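Local coordinates for glutamate receptor 1 (Adineta vaga, PDB 4IO3), which probably serves as a ligand-gated ion channel of the glutamate receptor family, the piece here being its ligand-binding domain with aspartate in the cleft, at residues 15-20 / 65-70; 80-85 / 208-213. One frame throughout, in Å; residues are numbered along the deposited sequence.

Contact 1: residues 15-20 / 65-70. With ASP (aspartic acid), chain C.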
loop_
_atom_site.group_PDB
_atom_site.type_symbol
_atom_site.label_atom_id
_atom_site.label_comp_id
_atom_site.label_asym_id
_atom_site.label_seq_id
_atom_site.Cartn_x
_atom_site.Cartn_y
_atom_site.Cartn_z
ATOM N N ILE A 15 7.724 11.054 15.961
ATOM C CA ILE A 15 6.652 11.236 16.953
ATOM C C ILE A 15 6.510 9.969 17.802
ATOM O O ILE A 15 6.501 8.841 17.287
ATOM C CB ILE A 15 5.342 11.646 16.254
ATOM C CG1 ILE A 15 4.240 11.981 17.282
ATOM C CG2 ILE A 15 4.876 10.580 15.213
ATOM C CD1 ILE A 15 3.018 12.610 16.647
ATOM N N GLU A 16 6.401 10.165 19.115
ATOM C CA GLU A 16 6.361 9.045 20.049
ATOM C C GLU A 16 5.187 8.094 19.757
ATOM O O GLU A 16 4.028 8.513 19.689
ATOM C CB GLU A 16 6.296 9.549 21.504
ATOM C CG GLU A 16 6.361 8.448 22.548
ATOM C CD GLU A 16 6.479 8.985 23.979
ATOM O OE1 GLU A 16 6.661 10.212 24.157
ATOM O OE2 GLU A 16 6.399 8.174 24.935
ATOM N N SER A 17 5.525 6.807 19.644
ATOM C CA SER A 17 4.555 5.745 19.392
ATOM C C SER A 17 5.243 4.408 19.525
ATOM O O SER A 17 6.013 4.037 18.651
ATOM C CB SER A 17 3.983 5.856 17.992
ATOM O OG SER A 17 3.007 4.842 17.827
ATOM N N VAL A 18 5.029 3.689 20.624
ATOM C CA VAL A 18 5.783 2.446 20.767
ATOM C C VAL A 18 5.147 1.387 19.874
ATOM O O VAL A 18 3.925 1.302 19.788
ATOM C CB VAL A 18 5.834 1.944 22.242
ATOM C CG1 VAL A 18 6.301 3.059 23.160
ATOM C CG2 VAL A 18 4.507 1.433 22.667
ATOM N N PRO A 19 5.955 0.575 19.165
ATOM C CA PRO A 19 7.414 0.477 19.123
ATOM C C PRO A 19 7.991 1.083 17.833
ATOM O O PRO A 19 9.064 0.702 17.394
ATOM C CB PRO A 19 7.629 -1.032 19.151
ATOM C CG PRO A 19 6.492 -1.557 18.255
ATOM C CD PRO A 19 5.325 -0.548 18.448
ATOM N N PHE A 20 7.273 2.018 17.216
ATOM C CA PHE A 20 7.822 2.775 16.096
ATOM C C PHE A 20 8.924 3.744 16.556
ATOM O O PHE A 20 10.064 3.729 16.050
ATOM C CB PHE A 20 6.696 3.560 15.415
ATOM C CG PHE A 20 5.891 2.736 14.431
ATOM C CD1 PHE A 20 6.438 2.354 13.225
ATOM C CD2 PHE A 20 4.586 2.332 14.718
ATOM C CE1 PHE A 20 5.698 1.611 12.316
ATOM C CE2 PHE A 20 3.873 1.566 13.840
ATOM C CZ PHE A 20 4.409 1.197 12.640
ATOM N N THR A 65 2.300 17.171 20.588
ATOM C CA THR A 65 2.059 17.257 19.146
ATOM C C THR A 65 1.129 16.141 18.672
ATOM O O THR A 65 1.336 14.960 18.990
ATOM C CB THR A 65 3.368 17.120 18.365
ATOM O OG1 THR A 65 4.288 18.132 18.759
ATOM C CG2 THR A 65 3.113 17.277 16.889
ATOM N N SER A 66 0.107 16.509 17.901
ATOM C CA SER A 66 -0.781 15.511 17.310
ATOM C C SER A 66 -0.261 15.064 15.944
ATOM O O SER A 66 0.669 15.674 15.410
ATOM C CB SER A 66 -2.170 16.078 17.118
ATOM O OG SER A 66 -2.168 17.110 16.142
ATOM N N TYR A 67 -0.855 14.015 15.381
ATOM C CA TYR A 67 -0.418 13.539 14.063
ATOM C C TYR A 67 -0.719 14.607 13.004
ATOM O O TYR A 67 0.120 14.927 12.142
ATOM C CB TYR A 67 -1.004 12.153 13.718
ATOM C CG TYR A 67 -0.206 11.075 14.397
ATOM C CD1 TYR A 67 -0.341 10.834 15.755
ATOM C CD2 TYR A 67 0.737 10.345 13.684
ATOM C CE1 TYR A 67 0.415 9.889 16.376
ATOM C CE2 TYR A 67 1.507 9.416 14.302
ATOM C CZ TYR A 67 1.360 9.188 15.644
ATOM O OH TYR A 67 2.157 8.236 16.256
ATOM N N THR A 68 -1.903 15.207 13.066
ATOM C CA THR A 68 -2.187 16.283 12.139
ATOM C C THR A 68 -1.257 17.463 12.373
ATOM O O THR A 68 -0.818 18.123 11.422
ATOM C CB THR A 68 -3.655 16.707 12.254
ATOM O OG1 THR A 68 -4.453 15.598 11.849
ATOM C CG2 THR A 68 -3.930 17.900 11.350
ATOM N N GLY A 69 -0.911 17.700 13.634
ATOM C CA GLY A 69 0.005 18.770 13.986
ATOM C C GLY A 69 1.385 18.589 13.385
ATOM O O GLY A 69 2.008 19.540 12.891
ATOM N N LEU A 70 1.843 17.343 13.395
ATOM C CA LEU A 70 3.130 16.983 12.803
ATOM C C LEU A 70 3.147 17.240 11.297
ATOM O O LEU A 70 4.090 17.820 10.765
ATOM C CB LEU A 70 3.452 15.517 13.116
ATOM C CG LEU A 70 4.770 15.023 12.505
ATOM C CD1 LEU A 70 5.941 15.800 13.116
ATOM C CD2 LEU A 70 4.881 13.533 12.754
HETATM N N ASP C . -1.814 6.738 12.170
HETATM C CA ASP C . -2.606 7.814 12.823
HETATM C C ASP C . -2.471 9.107 12.060
HETATM O O ASP C . -1.565 9.281 11.194
HETATM C CB ASP C . -2.157 8.057 14.276
HETATM C CG ASP C . -2.713 7.038 15.241
HETATM O OD1 ASP C . -2.017 6.726 16.258
HETATM O OD2 ASP C . -3.849 6.553 15.006
HETATM O OXT ASP C . -3.268 10.021 12.309
#
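T65 opens the stretch by meeting I15: its carbonyl O lies 3.7 Å from I15 CD1, the end of an extended side chain that reaches across from the loop after strand 9-14. S66 then starts helix 67-75 as its N-cap, its OG accepting from G69 N at 2.9 Å. Y67 carries most of the rest. Its ring is sandwiched, with I15 CD1 over the centre of one face, 3.8 Å from the centroid in a CH-pi contact, and CB of the bound aspartate over the centre of the opposite face. I15 serves the ring twice, because CG1 lies anti to the backbone N (chi1 -174°) and carries CD1 over the face while the other branch, CG2, sits 3.7 Å from Y67 CE2. The phenol O reaches S17, with Y67 OH 3.5 Å from S17 CB, and is hydrogen-bonded to the carboxylate of D85 and to R162. L70 backs I15, its CD2 3.8 Å from I15 CG2. With I15 against one face and the ligand's CB against the other, Y67 forms a wall of the amino-acid pocket: the contact across to 15-20 is apolar, and the polar bonds at the hydroxyl help fix how the ring is turned.

Contact 2: residues 80-85 / 208-213. With ASP (aspartic acid), chain C.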
loop_
_atom_site.group_PDB
_atom_site.type_symbol
_atom_site.label_atom_id
_atom_site.label_comp_id
_atom_site.label_asym_id
_atom_site.label_seq_id
_atom_site.Cartn_x
_atom_site.Cartn_y
_atom_site.Cartn_z
ATOM N N ASP A 80 12.171 18.727 7.276
ATOM C CA ASP A 80 12.292 18.382 5.861
ATOM C C ASP A 80 11.453 17.143 5.466
ATOM O O ASP A 80 10.846 17.122 4.402
ATOM C CB ASP A 80 13.747 18.177 5.474
ATOM C CG ASP A 80 14.566 19.433 5.679
ATOM O OD1 ASP A 80 14.164 20.494 5.158
ATOM O OD2 ASP A 80 15.565 19.368 6.415
ATOM N N ILE A 81 11.477 16.106 6.306
ATOM C CA ILE A 81 10.571 14.954 6.195
ATOM C C ILE A 81 10.097 14.567 7.595
ATOM O O ILE A 81 10.677 14.979 8.597
ATOM C CB ILE A 81 11.219 13.738 5.484
ATOM C CG1 ILE A 81 12.430 13.223 6.278
ATOM C CG2 ILE A 81 11.690 14.126 4.076
ATOM C CD1 ILE A 81 13.061 11.925 5.763
ATOM N N ALA A 82 9.027 13.787 7.652
ATOM C CA ALA A 82 8.567 13.189 8.921
ATOM C C ALA A 82 8.317 11.703 8.718
ATOM O O ALA A 82 7.690 11.289 7.751
ATOM C CB ALA A 82 7.330 13.890 9.468
ATOM N N ILE A 83 8.848 10.899 9.628
ATOM C CA ILE A 83 8.769 9.448 9.496
ATOM C C ILE A 83 8.110 8.869 10.735
ATOM O O ILE A 83 8.511 9.155 11.865
ATOM C CB ILE A 83 10.154 8.814 9.366
ATOM C CG1 ILE A 83 10.910 9.375 8.152
ATOM C CG2 ILE A 83 10.032 7.340 9.238
ATOM C CD1 ILE A 83 12.324 8.808 8.005
ATOM N N GLY A 84 7.067 8.077 10.512
ATOM C CA GLY A 84 6.408 7.402 11.605
ATOM C C GLY A 84 5.209 6.623 11.110
ATOM O O GLY A 84 5.054 6.324 9.905
ATOM N N ASP A 85 4.356 6.302 12.066
ATOM C CA ASP A 85 3.090 5.665 11.823
ATOM C C ASP A 85 2.058 6.710 11.420
ATOM O O ASP A 85 1.059 6.930 12.115
ATOM C CB ASP A 85 2.627 4.826 13.032
ATOM C CG ASP A 85 2.634 5.570 14.376
ATOM O OD1 ASP A 85 3.311 6.601 14.548
ATOM O OD2 ASP A 85 1.929 5.060 15.308
ATOM N N GLY A 208 3.077 6.497 5.124
ATOM C CA GLY A 208 4.097 6.989 4.224
ATOM C C GLY A 208 4.943 8.050 4.905
ATOM O O GLY A 208 4.509 8.636 5.909
ATOM N N ILE A 209 6.139 8.293 4.379
ATOM C CA ILE A 209 6.993 9.366 4.865
ATOM C C ILE A 209 6.441 10.670 4.321
ATOM O O ILE A 209 6.123 10.785 3.127
ATOM C CB ILE A 209 8.480 9.136 4.457
ATOM C CG1 ILE A 209 8.972 7.849 5.144
ATOM C CG2 ILE A 209 9.324 10.360 4.810
ATOM C CD1 ILE A 209 10.431 7.486 4.781
ATOM N N VAL A 210 6.266 11.636 5.215
ATOM C CA VAL A 210 5.739 12.942 4.832
ATOM C C VAL A 210 6.851 13.779 4.235
ATOM O O VAL A 210 7.930 13.876 4.828
ATOM C CB VAL A 210 5.163 13.691 6.034
ATOM C CG1 VAL A 210 4.502 14.997 5.583
ATOM C CG2 VAL A 210 4.135 12.842 6.769
ATOM N N THR A 211 6.612 14.370 3.067
ATOM C CA THR A 211 7.579 15.261 2.440
ATOM C C THR A 211 6.878 16.532 1.958
ATOM O O THR A 211 5.658 16.579 1.859
ATOM C CB THR A 211 8.266 14.633 1.209
ATOM O OG1 THR A 211 7.379 14.665 0.091
ATOM C CG2 THR A 211 8.658 13.186 1.441
ATOM N N PRO A 212 7.649 17.575 1.631
ATOM C CA PRO A 212 7.001 18.757 1.062
ATOM C C PRO A 212 6.364 18.413 -0.269
ATOM O O PRO A 212 6.815 17.480 -0.957
ATOM C CB PRO A 212 8.162 19.728 0.848
ATOM C CG PRO A 212 9.247 19.239 1.772
ATOM C CD PRO A 212 9.104 17.772 1.808
ATOM N N LYS A 213 5.341 19.161 -0.664
ATOM C CA LYS A 213 4.824 18.991 -2.018
ATOM C C LYS A 213 5.878 19.372 -3.045
ATOM O O LYS A 213 6.648 20.283 -2.819
ATOM C CB LYS A 213 3.590 19.858 -2.223
ATOM C CG LYS A 213 2.409 19.364 -1.398
ATOM C CD LYS A 213 1.090 19.958 -1.855
ATOM C CE LYS A 213 1.035 21.418 -1.571
ATOM N NZ LYS A 213 -0.314 21.976 -1.888
HETATM N N ASP C . -1.814 6.738 12.170
HETATM C CA ASP C . -2.606 7.814 12.823
HETATM C C ASP C . -2.471 9.107 12.060
HETATM O O ASP C . -1.565 9.281 11.194
HETATM C CB ASP C . -2.157 8.057 14.276
HETATM C CG ASP C . -2.713 7.038 15.241
HETATM O OD1 ASP C . -2.017 6.726 16.258
HETATM O OD2 ASP C . -3.849 6.553 15.006
HETATM O OXT ASP C . -3.268 10.021 12.309
HETATM O O HOH W 1 6.347 7.530 7.810
#
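I83 and I209 both have CG1 anti to the carbonyl carbon (chi1 -58° and -64°), and with CD1 extended beyond it the two side chains run side by side, pointing the same way. Their nearest atoms are I83 CG1 and I209 CG2, 3.8 Å apart. The second branch of I209 does more: CG2 stands anti to its own backbone N, where it also packs 3.9 Å from I81 CB, so one methyl sits between two isoleucines of the facing segment. T211 extends this row, its CG2 touching I81 CG2. Strand 9-14 and helix 218-230 close round it, I12 meeting I81 and I83 while L221 meets I209 and T211. Cutting I209 back to an alanine would probably open a gap between I81 and I83 and take from L221 and I225 of the helix much of the side chain they pack on.

A82 and V210 turn to the other side, CB to CB 4.1 Å. Between them is a single antiparallel bridge, a hydrogen-bonded pair: A82 N gives to V210 O at 3.0 Å, and V210 N returns the bond to A82 O at 2.9 Å, this one lying in the carbonyl plane. Past the bridge, water takes over, accepting from G84 N and donating weakly to G208 O. At the other end P212 CD rests 3.2 Å from D80 O, a buried carbonyl that has no polar partner in the model. Beyond G84, the backbone O of D85 accepts from the amino N of the bound aspartate. The short bridge thus ties strand 81-82, the edge of the parallel sheet, to the end of strand 200-211, its paired amides and isoleucine row joining the two just three residues before D85 meets the ligand.

How the contacts relate
Contact 2 is the more buried of the two, a backbone bridge between strand ends flanked by aliphatic side chains; contact 1 is partly buried and joins a loop to the start of helix 67-75 mainly through side chains, with no backbone pairing. Both draw on the parallel sheet: strand 9-14 runs into 15-20, and its neighbour 81-82 lies in 80-85, following helix 67-75 in the chain. They meet at D85, whose carboxylate probably hydrogen-bonds Y67 and S17, while L70 CD2 packs on A82 CB. Each also reaches the bound aspartate differently, contact 1 with a ring face and contact 2 with a backbone carbonyl.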